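Local coordinates for CRISPR system Cmr subunit Cmr6 (Pyrococcus furiosus, PDB 4W8V), which helps cap the type III-B Cmr ribonucleoprotein complex, a CRISPR RNA-silencing machine that defends the archaeon against viruses and other mobile genetic elements, at residues A[16-21]-A[151-156]; A[106-111]-A[226-231]; A[129-134]-A[139-144]. One frame throughout, in Å; residues are numbered along the deposited sequence.

Interaction 1. Residues A[16-21]-A[151-156]; sequences TGKFKT and AEEIAD
Lys18 and Glu153 alone join strand 16-21 to the loop 151-156, through one salt bridge at the protein surface. Ahead of them on the strand, Gly17 keeps the backbone within the sheet by pairing with Val205. Lys18 then directs its CB toward the loop. Its CG stands anti to the carbonyl carbon (chi1 -66°) and the chain beyond is stretched out, carrying the ammonium across to the carboxylate. NZ bonds OE2 of Glu153 at 2.5 Å, unusually short and of doubtful exact length, and enters on the syn side, the side of the other oxygen. The two extended side chains cross at about a right angle. Glu153 OE1 has its own partner, the hydroxyl of Tyr245, so the carboxylate is fixed at both oxygens. Phe19, next along, turns to the other face of the sheet and packs on Phe219 and Lys223 of helix 212-228. The strand, first of the ferredoxin-like RAMP fold, lies inside its four-stranded antiparallel sheet, between strands 202-209 and 242-244. The loop that supplies Glu153 follows edge strand 143-149 and also rests on Pro202, at the start of strand 202-209.

Interaction 2. Residues A[106-111]-A[226-231]; sequences CSRLCK and LRDLGV
Arg108 reaches from the first turn of helix 108-116 to Asp228, near the C-terminal end of helix 212-228, and ionic contacts dominate the meeting. Both terminal nitrogens of its guanidinium converge on one oxygen: NH1 donates to OD2 of Asp228 at 3.0 Å, and NH2 adds a weak bond of the same length. OD2 lies near the guanidinium plane, at its edge, but the two flat groups are turned 71° against each other, so NH1 meets the oxygen from above the carboxylate plane. With CG anti to the backbone N (chi1 -167°), the arginine chain runs out toward the other helix end and bends at CG-CD to present this edge.

Arg227 holds the same carboxylate from its own helix. Its NE bonds OD1 of Asp228 at 3.1 Å, and a weak bond joins NH2 to OD2. Arg108 NH1 and Arg227 NH2 are therefore only 4.0 Å apart, an approach that the shared carboxylate, together with Glu112, which forms a salt bridge with Arg227 NH2, probably compensates.

Apolar contact is slight. Leu109 slides past Asp228 in the opposite direction, a methyl against the flank of the carboxylate: its CD2 lies 3.5 Å from Asp228 OD2 and 4.0 Å from Asp228 CB. The leucine also touches Tyr65 of helix 52-68.

The two helix ends differ. Ser107 is the N-cap of helix 108-116, its OG accepting from Cys110 N at 2.9 Å and also bonded to Glu69. Gly230, after helix 212-228, leaves helical angles with a positive phi of 96°. The chain then enters the glycine-rich loop that follows the second helix of the ferredoxin-like fold, a hallmark of RAMP proteins.

Interaction 3. Residues A[129-134]-A[139-144]; sequences LIRIFG and EGEVVF
OE1 of Glu141 is gripped by two nitrogens of Arg131, NE at 2.9 Å and NH2 at 3.2 Å, in a side-on salt bridge. The oxygen lies almost in the guanidinium plane, whereas the carboxylate is turned 53° from it: NE comes from above the carboxylate and NH2 nearly in line with the C-O bond. Arg131 NH2 also forms a salt bridge with Asp211, so the guanidinium spans two acids. Beside this salt bridge the backbones also join, Glu141 N donating to Arg131 O over 2.6 Å.

These bonds close the tight return from helix 122-133 into strand 143-149, the second strand of the ferredoxin-like RAMP sheet. Gly134 ends the helix with a positive phi, and its CA passes 3.6 Å from Gly140 N. A water donates to both Ile132 O and Val142 O, bridging the two arms of the turn.

Phe144 CG stands anti to the carbonyl carbon (chi1 -74°), and the ring is brought back to the helix end. Its CZ meets Phe133 CE1 at 3.6 Å; the rings are nearly parallel, 10° apart, but slid so far that they barely overlap. Ile132 CG2 touches the edge of the Phe144 ring at 4.0 Å and also sits over the centre of the Phe133 ring. Leu214 of helix 212-228 packs against both Ile132 and Val142.

Overall arrangement
The three contacts lie in the C-terminal RAMP portion of Cmr6, about the four-stranded sheet and helix 212-228. Interactions 1 and 2 have centres 23 Å apart, yet they touch: Phe19 CD2 lies 4.1 Å from Leu226 CD1, where the first strand packs against the C-terminal part of that helix. Interaction 3 approaches each of the others only to about 9 Å between nearest atoms, its centre 27 Å from interaction 1 and 20 Å from interaction 2. It shares the sheet with interaction 1, on strand 143-149, while successive helices 108-116 and 122-133 relate it to interaction 2. In sequence, interaction 3 is nested inside the loops closed by both others, which themselves cross.

Interaction 1. Residues A[16-21]-A[151-156]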
loop_
_atom_site.group_PDB
_atom_site.type_symbol
_atom_site.label_atom_id
_atom_site.label_comp_id
_atom_site.label_asym_id
_atom_site.label_seq_id
_atom_site.Cartn_x
_atom_site.Cartn_y
_atom_site.Cartn_z
ATOM N N THR A 16 1.033 9.202 13.058
ATOM C CA THR A 16 2.308 8.632 12.657
ATOM C C THR A 16 2.731 7.432 13.487
ATOM O O THR A 16 2.233 7.207 14.589
ATOM C CB THR A 16 3.432 9.670 12.730
ATOM O OG1 THR A 16 3.867 9.823 14.092
ATOM C CG2 THR A 16 2.972 11.007 12.176
ATOM N N GLY A 17 3.663 6.668 12.929
ATOM C CA GLY A 17 4.319 5.587 13.636
ATOM C C GLY A 17 5.707 5.329 13.084
ATOM O O GLY A 17 6.033 5.754 11.987
ATOM N N LYS A 18 6.531 4.634 13.857
ATOM C CA LYS A 18 7.854 4.234 13.401
ATOM C C LYS A 18 7.862 2.766 12.997
ATOM O O LYS A 18 7.440 1.909 13.763
ATOM C CB LYS A 18 8.898 4.477 14.484
ATOM C CG LYS A 18 9.133 5.928 14.822
ATOM C CD LYS A 18 10.310 6.051 15.765
ATOM C CE LYS A 18 10.486 7.461 16.287
ATOM N NZ LYS A 18 11.450 7.461 17.419
ATOM N N PHE A 19 8.354 2.482 11.794
ATOM C CA PHE A 19 8.318 1.130 11.243
ATOM C C PHE A 19 9.712 0.678 10.858
ATOM O O PHE A 19 10.512 1.473 10.384
ATOM C CB PHE A 19 7.384 1.069 10.029
ATOM C CG PHE A 19 5.925 1.245 10.375
ATOM C CD1 PHE A 19 5.445 2.463 10.848
ATOM C CD2 PHE A 19 5.033 0.192 10.217
ATOM C CE1 PHE A 19 4.108 2.631 11.165
ATOM C CE2 PHE A 19 3.690 0.346 10.536
ATOM C CZ PHE A 19 3.221 1.564 11.002
ATOM N N LYS A 20 10.014 -0.593 11.090
ATOM C CA LYS A 20 11.282 -1.144 10.633
ATOM C C LYS A 20 11.001 -2.170 9.560
ATOM O O LYS A 20 9.926 -2.759 9.554
ATOM C CB LYS A 20 12.070 -1.776 11.780
ATOM C CG LYS A 20 11.338 -2.889 12.500
ATOM C CD LYS A 20 12.121 -3.375 13.711
ATOM C CE LYS A 20 11.331 -4.387 14.534
ATOM N NZ LYS A 20 11.259 -5.718 13.868
ATOM N N THR A 21 11.954 -2.359 8.647
ATOM C CA THR A 21 11.841 -3.375 7.607
ATOM C C THR A 21 11.956 -4.768 8.232
ATOM O O THR A 21 13.025 -5.136 8.718
ATOM C CB THR A 21 12.931 -3.191 6.522
ATOM O OG1 THR A 21 14.194 -2.944 7.152
ATOM C CG2 THR A 21 12.600 -2.004 5.605
ATOM N N ALA A 151 16.984 8.828 9.797
ATOM C CA ALA A 151 18.430 8.777 9.726
ATOM C C ALA A 151 19.073 8.508 11.088
ATOM O O ALA A 151 19.900 7.612 11.208
ATOM C CB ALA A 151 18.957 10.069 9.136
ATOM N N GLU A 152 18.676 9.266 12.110
ATOM C CA GLU A 152 19.288 9.142 13.434
ATOM C C GLU A 152 19.142 7.754 14.048
ATOM O O GLU A 152 19.997 7.322 14.819
ATOM C CB GLU A 152 18.715 10.180 14.406
ATOM C CG GLU A 152 17.210 10.166 14.583
ATOM C CD GLU A 152 16.487 10.997 13.529
ATOM O OE1 GLU A 152 17.080 11.255 12.456
ATOM O OE2 GLU A 152 15.328 11.397 13.772
ATOM N N GLU A 153 18.077 7.040 13.701
ATOM C CA GLU A 153 17.849 5.737 14.314
ATOM C C GLU A 153 18.433 4.598 13.508
ATOM O O GLU A 153 18.124 3.444 13.741
ATOM C CB GLU A 153 16.370 5.515 14.538
ATOM C CG GLU A 153 15.766 6.598 15.379
ATOM C CD GLU A 153 14.424 6.214 15.898
ATOM O OE1 GLU A 153 14.179 4.993 16.005
ATOM O OE2 GLU A 153 13.617 7.123 16.185
ATOM N N ILE A 154 19.308 4.925 12.577
ATOM C CA ILE A 154 19.987 3.907 11.815
ATOM C C ILE A 154 21.296 3.621 12.521
ATOM O O ILE A 154 22.197 4.460 12.546
ATOM C CB ILE A 154 20.201 4.345 10.352
ATOM C CG1 ILE A 154 18.835 4.520 9.674
ATOM C CG2 ILE A 154 21.067 3.340 9.621
ATOM C CD1 ILE A 154 18.879 5.036 8.237
ATOM N N ALA A 155 21.371 2.438 13.123
ATOM C CA ALA A 155 22.483 2.058 13.988
ATOM C C ALA A 155 23.810 2.047 13.243
ATOM O O ALA A 155 24.656 2.916 13.450
ATOM C CB ALA A 155 22.218 0.696 14.609
ATOM N N ASP A 156 23.987 1.051 12.382
ATOM C CA ASP A 156 25.185 0.962 11.562
ATOM C C ASP A 156 24.835 1.280 10.116
ATOM O O ASP A 156 23.685 1.139 9.709
ATOM C CB ASP A 156 25.815 -0.427 11.673
ATOM C CG ASP A 156 25.940 -0.896 13.108
ATOM O OD1 ASP A 156 26.872 -0.443 13.804
ATOM O OD2 ASP A 156 25.106 -1.720 13.539
#

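Interaction 2. Residues A[106-111]-A[226-231]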
loop_
_atom_site.group_PDB
_atom_site.type_symbol
_atom_site.label_atom_id
_atom_site.label_comp_id
_atom_site.label_asym_id
_atom_site.label_seq_id
_atom_site.Cartn_x
_atom_site.Cartn_y
_atom_site.Cartn_z
ATOM N N CYS A 106 -14.966 -15.410 6.930
ATOM C CA CYS A 106 -14.065 -14.316 6.577
ATOM C C CYS A 106 -12.613 -14.758 6.580
ATOM O O CYS A 106 -12.216 -15.606 7.379
ATOM C CB CYS A 106 -14.237 -13.139 7.542
ATOM S SG CYS A 106 -15.902 -12.460 7.595
ATOM N N SER A 107 -11.814 -14.173 5.696
ATOM C CA SER A 107 -10.372 -14.383 5.752
ATOM C C SER A 107 -9.849 -13.650 6.970
ATOM O O SER A 107 -10.573 -12.862 7.566
ATOM C CB SER A 107 -9.682 -13.884 4.483
ATOM O OG SER A 107 -9.686 -12.464 4.402
ATOM N N ARG A 108 -8.605 -13.914 7.344
ATOM C CA ARG A 108 -7.972 -13.162 8.419
ATOM C C ARG A 108 -7.966 -11.676 8.073
ATOM O O ARG A 108 -8.327 -10.838 8.894
ATOM C CB ARG A 108 -6.550 -13.659 8.664
ATOM C CG ARG A 108 -5.914 -13.167 9.946
ATOM C CD ARG A 108 -4.497 -13.670 9.985
ATOM N NE ARG A 108 -3.812 -13.334 8.746
ATOM C CZ ARG A 108 -3.097 -12.228 8.568
ATOM N NH1 ARG A 108 -2.961 -11.358 9.567
ATOM N NH2 ARG A 108 -2.515 -11.994 7.393
ATOM N N LEU A 109 -7.583 -11.362 6.839
ATOM C CA LEU A 109 -7.525 -9.967 6.407
ATOM C C LEU A 109 -8.906 -9.335 6.496
ATOM O O LEU A 109 -9.045 -8.180 6.884
ATOM C CB LEU A 109 -6.974 -9.858 4.982
ATOM C CG LEU A 109 -5.496 -10.203 4.805
ATOM C CD1 LEU A 109 -5.086 -10.060 3.346
ATOM C CD2 LEU A 109 -4.620 -9.327 5.693
ATOM N N CYS A 110 -9.930 -10.108 6.148
ATOM C CA CYS A 110 -11.303 -9.648 6.286
ATOM C C CYS A 110 -11.664 -9.375 7.749
ATOM O O CYS A 110 -12.278 -8.358 8.050
ATOM C CB CYS A 110 -12.265 -10.665 5.690
ATOM S SG CYS A 110 -13.975 -10.150 5.759
ATOM N N LYS A 111 -11.281 -10.281 8.650
ATOM C CA LYS A 111 -11.523 -10.099 10.080
ATOM C C LYS A 111 -10.868 -8.807 10.564
ATOM O O LYS A 111 -11.502 -7.987 11.221
ATOM C CB LYS A 111 -10.981 -11.278 10.905
ATOM C CG LYS A 111 -11.512 -12.653 10.551
ATOM C CD LYS A 111 -12.840 -12.948 11.223
ATOM C CE LYS A 111 -13.308 -14.379 10.948
ATOM N NZ LYS A 111 -12.415 -15.408 11.553
ATOM N N LEU A 226 1.186 -2.932 5.328
ATOM C CA LEU A 226 2.655 -3.001 5.347
ATOM C C LEU A 226 3.162 -4.286 5.986
ATOM O O LEU A 226 4.234 -4.776 5.647
ATOM C CB LEU A 226 3.252 -1.797 6.087
ATOM C CG LEU A 226 2.975 -0.391 5.527
ATOM C CD1 LEU A 226 3.662 0.695 6.401
ATOM C CD2 LEU A 226 3.383 -0.241 4.073
ATOM N N ARG A 227 2.405 -4.820 6.932
ATOM C CA ARG A 227 2.789 -6.050 7.605
ATOM C C ARG A 227 2.489 -7.261 6.730
ATOM O O ARG A 227 3.337 -8.120 6.556
ATOM C CB ARG A 227 2.045 -6.164 8.933
ATOM C CG ARG A 227 2.486 -7.291 9.841
ATOM C CD ARG A 227 1.572 -7.350 11.061
ATOM N NE ARG A 227 0.212 -7.719 10.687
ATOM C CZ ARG A 227 -0.887 -7.292 11.303
ATOM N NH1 ARG A 227 -0.799 -6.464 12.329
ATOM N NH2 ARG A 227 -2.080 -7.696 10.887
ATOM N N ASP A 228 1.295 -7.303 6.144
ATOM C CA ASP A 228 0.835 -8.523 5.480
ATOM C C ASP A 228 0.959 -8.542 3.945
ATOM O O ASP A 228 1.017 -9.614 3.358
ATOM C CB ASP A 228 -0.617 -8.813 5.891
ATOM C CG ASP A 228 -0.747 -9.140 7.386
ATOM O OD1 ASP A 228 0.287 -9.397 8.042
ATOM O OD2 ASP A 228 -1.881 -9.153 7.907
ATOM N N LEU A 229 1.030 -7.388 3.292
ATOM C CA LEU A 229 1.161 -7.360 1.831
ATOM C C LEU A 229 2.546 -6.886 1.376
ATOM O O LEU A 229 3.159 -7.482 0.503
ATOM C CB LEU A 229 0.079 -6.472 1.220
ATOM C CG LEU A 229 -1.342 -6.956 1.539
ATOM C CD1 LEU A 229 -2.407 -6.084 0.892
ATOM C CD2 LEU A 229 -1.507 -8.391 1.094
ATOM N N GLY A 230 3.042 -5.809 1.973
ATOM C CA GLY A 230 4.367 -5.338 1.629
ATOM C C GLY A 230 4.384 -4.230 0.593
ATOM O O GLY A 230 3.436 -4.072 -0.190
ATOM N N VAL A 231 5.467 -3.456 0.598
ATOM C CA VAL A 231 5.700 -2.433 -0.412
ATOM C C VAL A 231 7.018 -2.704 -1.112
ATOM O O VAL A 231 7.800 -3.567 -0.689
ATOM C CB VAL A 231 5.747 -1.017 0.195
ATOM C CG1 VAL A 231 4.347 -0.469 0.429
ATOM C CG2 VAL A 231 6.574 -1.032 1.481
#

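Interaction 3. Residues A[129-134]-A[139-144]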
loop_
_atom_site.group_PDB
_atom_site.type_symbol
_atom_site.label_atom_id
_atom_site.label_comp_id
_atom_site.label_asym_id
_atom_site.label_seq_id
_atom_site.Cartn_x
_atom_site.Cartn_y
_atom_site.Cartn_z
ATOM N N LEU A 129 -14.492 4.723 2.913
ATOM C CA LEU A 129 -13.419 4.341 2.000
ATOM C C LEU A 129 -13.406 5.251 0.783
ATOM O O LEU A 129 -12.342 5.585 0.266
ATOM C CB LEU A 129 -13.562 2.881 1.555
ATOM C CG LEU A 129 -13.354 1.808 2.619
ATOM C CD1 LEU A 129 -13.809 0.453 2.122
ATOM C CD2 LEU A 129 -11.898 1.752 3.035
ATOM N N ILE A 130 -14.594 5.636 0.321
ATOM C CA ILE A 130 -14.707 6.672 -0.690
ATOM C C ILE A 130 -14.008 7.944 -0.194
ATOM O O ILE A 130 -13.259 8.573 -0.930
ATOM C CB ILE A 130 -16.180 6.963 -1.045
ATOM C CG1 ILE A 130 -16.753 5.821 -1.893
ATOM C CG2 ILE A 130 -16.302 8.269 -1.816
ATOM C CD1 ILE A 130 -18.246 5.925 -2.145
ATOM N N ARG A 131 -14.221 8.299 1.065
ATOM C CA ARG A 131 -13.599 9.501 1.606
ATOM C C ARG A 131 -12.085 9.360 1.795
ATOM O O ARG A 131 -11.340 10.305 1.554
ATOM C CB ARG A 131 -14.259 9.878 2.931
ATOM C CG ARG A 131 -15.723 10.256 2.787
ATOM C CD ARG A 131 -16.352 10.460 4.140
ATOM N NE ARG A 131 -15.528 11.354 4.938
ATOM C CZ ARG A 131 -15.435 11.306 6.260
ATOM N NH1 ARG A 131 -16.126 10.402 6.945
ATOM N NH2 ARG A 131 -14.644 12.165 6.890
ATOM N N ILE A 132 -11.634 8.185 2.223
ATOM C CA ILE A 132 -10.214 7.963 2.477
ATOM C C ILE A 132 -9.378 8.053 1.203
ATOM O O ILE A 132 -8.381 8.782 1.160
ATOM C CB ILE A 132 -9.982 6.598 3.155
ATOM C CG1 ILE A 132 -10.485 6.638 4.600
ATOM C CG2 ILE A 132 -8.504 6.216 3.138
ATOM C CD1 ILE A 132 -10.380 5.310 5.327
ATOM N N PHE A 133 -9.807 7.336 0.164
ATOM C CA PHE A 133 -9.023 7.173 -1.056
ATOM C C PHE A 133 -9.474 8.097 -2.192
ATOM O O PHE A 133 -8.688 8.446 -3.076
ATOM C CB PHE A 133 -9.088 5.716 -1.531
ATOM C CG PHE A 133 -8.508 4.737 -0.554
ATOM C CD1 PHE A 133 -7.134 4.634 -0.390
ATOM C CD2 PHE A 133 -9.332 3.916 0.204
ATOM C CE1 PHE A 133 -6.591 3.735 0.511
ATOM C CE2 PHE A 133 -8.785 3.015 1.107
ATOM C CZ PHE A 133 -7.416 2.932 1.259
ATOM N N GLY A 134 -10.743 8.488 -2.159
ATOM C CA GLY A 134 -11.323 9.283 -3.222
ATOM C C GLY A 134 -11.813 8.382 -4.331
ATOM O O GLY A 134 -11.606 7.177 -4.296
ATOM N N GLU A 139 -12.811 13.857 -4.239
ATOM C CA GLU A 139 -11.454 14.028 -3.758
ATOM C C GLU A 139 -11.269 13.162 -2.526
ATOM O O GLU A 139 -12.176 13.051 -1.711
ATOM C CB GLU A 139 -11.175 15.503 -3.437
ATOM C CG GLU A 139 -9.710 15.847 -3.183
ATOM C CD GLU A 139 -8.943 16.146 -4.462
ATOM O OE1 GLU A 139 -9.590 16.368 -5.508
ATOM O OE2 GLU A 139 -7.693 16.163 -4.420
ATOM N N GLY A 140 -10.104 12.538 -2.397
ATOM C CA GLY A 140 -9.765 11.822 -1.183
ATOM C C GLY A 140 -9.480 12.810 -0.068
ATOM O O GLY A 140 -8.880 13.852 -0.296
ATOM N N GLU A 141 -9.908 12.480 1.143
ATOM C CA GLU A 141 -9.784 13.387 2.274
ATOM C C GLU A 141 -8.659 12.983 3.207
ATOM O O GLU A 141 -8.570 13.477 4.324
ATOM C CB GLU A 141 -11.092 13.441 3.052
ATOM C CG GLU A 141 -12.289 13.778 2.193
ATOM C CD GLU A 141 -13.585 13.661 2.958
ATOM O OE1 GLU A 141 -13.530 13.365 4.178
ATOM O OE2 GLU A 141 -14.651 13.863 2.331
ATOM N N VAL A 142 -7.808 12.074 2.749
ATOM C CA VAL A 142 -6.657 11.648 3.531
ATOM C C VAL A 142 -5.393 11.737 2.692
ATOM O O VAL A 142 -5.364 11.338 1.533
ATOM C CB VAL A 142 -6.826 10.209 4.074
ATOM C CG1 VAL A 142 -5.544 9.738 4.741
ATOM C CG2 VAL A 142 -7.979 10.154 5.068
ATOM N N VAL A 143 -4.355 12.299 3.283
ATOM C CA VAL A 143 -3.078 12.439 2.621
ATOM C C VAL A 143 -2.235 11.232 2.966
ATOM O O VAL A 143 -2.076 10.898 4.144
ATOM C CB VAL A 143 -2.362 13.739 3.059
ATOM C CG1 VAL A 143 -0.958 13.816 2.474
ATOM C CG2 VAL A 143 -3.188 14.945 2.653
ATOM N N PHE A 144 -1.722 10.561 1.943
ATOM C CA PHE A 144 -0.813 9.462 2.169
ATOM C C PHE A 144 0.598 9.963 1.981
ATOM O O PHE A 144 1.095 10.025 0.854
ATOM C CB PHE A 144 -1.111 8.294 1.234
ATOM C CG PHE A 144 -2.341 7.534 1.609
ATOM C CD1 PHE A 144 -3.598 7.950 1.173
ATOM C CD2 PHE A 144 -2.249 6.403 2.403
ATOM C CE1 PHE A 144 -4.733 7.249 1.545
ATOM C CE2 PHE A 144 -3.374 5.697 2.766
ATOM C CZ PHE A 144 -4.616 6.127 2.347
HETATM O O HOH W 1 -6.682 9.919 -0.551
#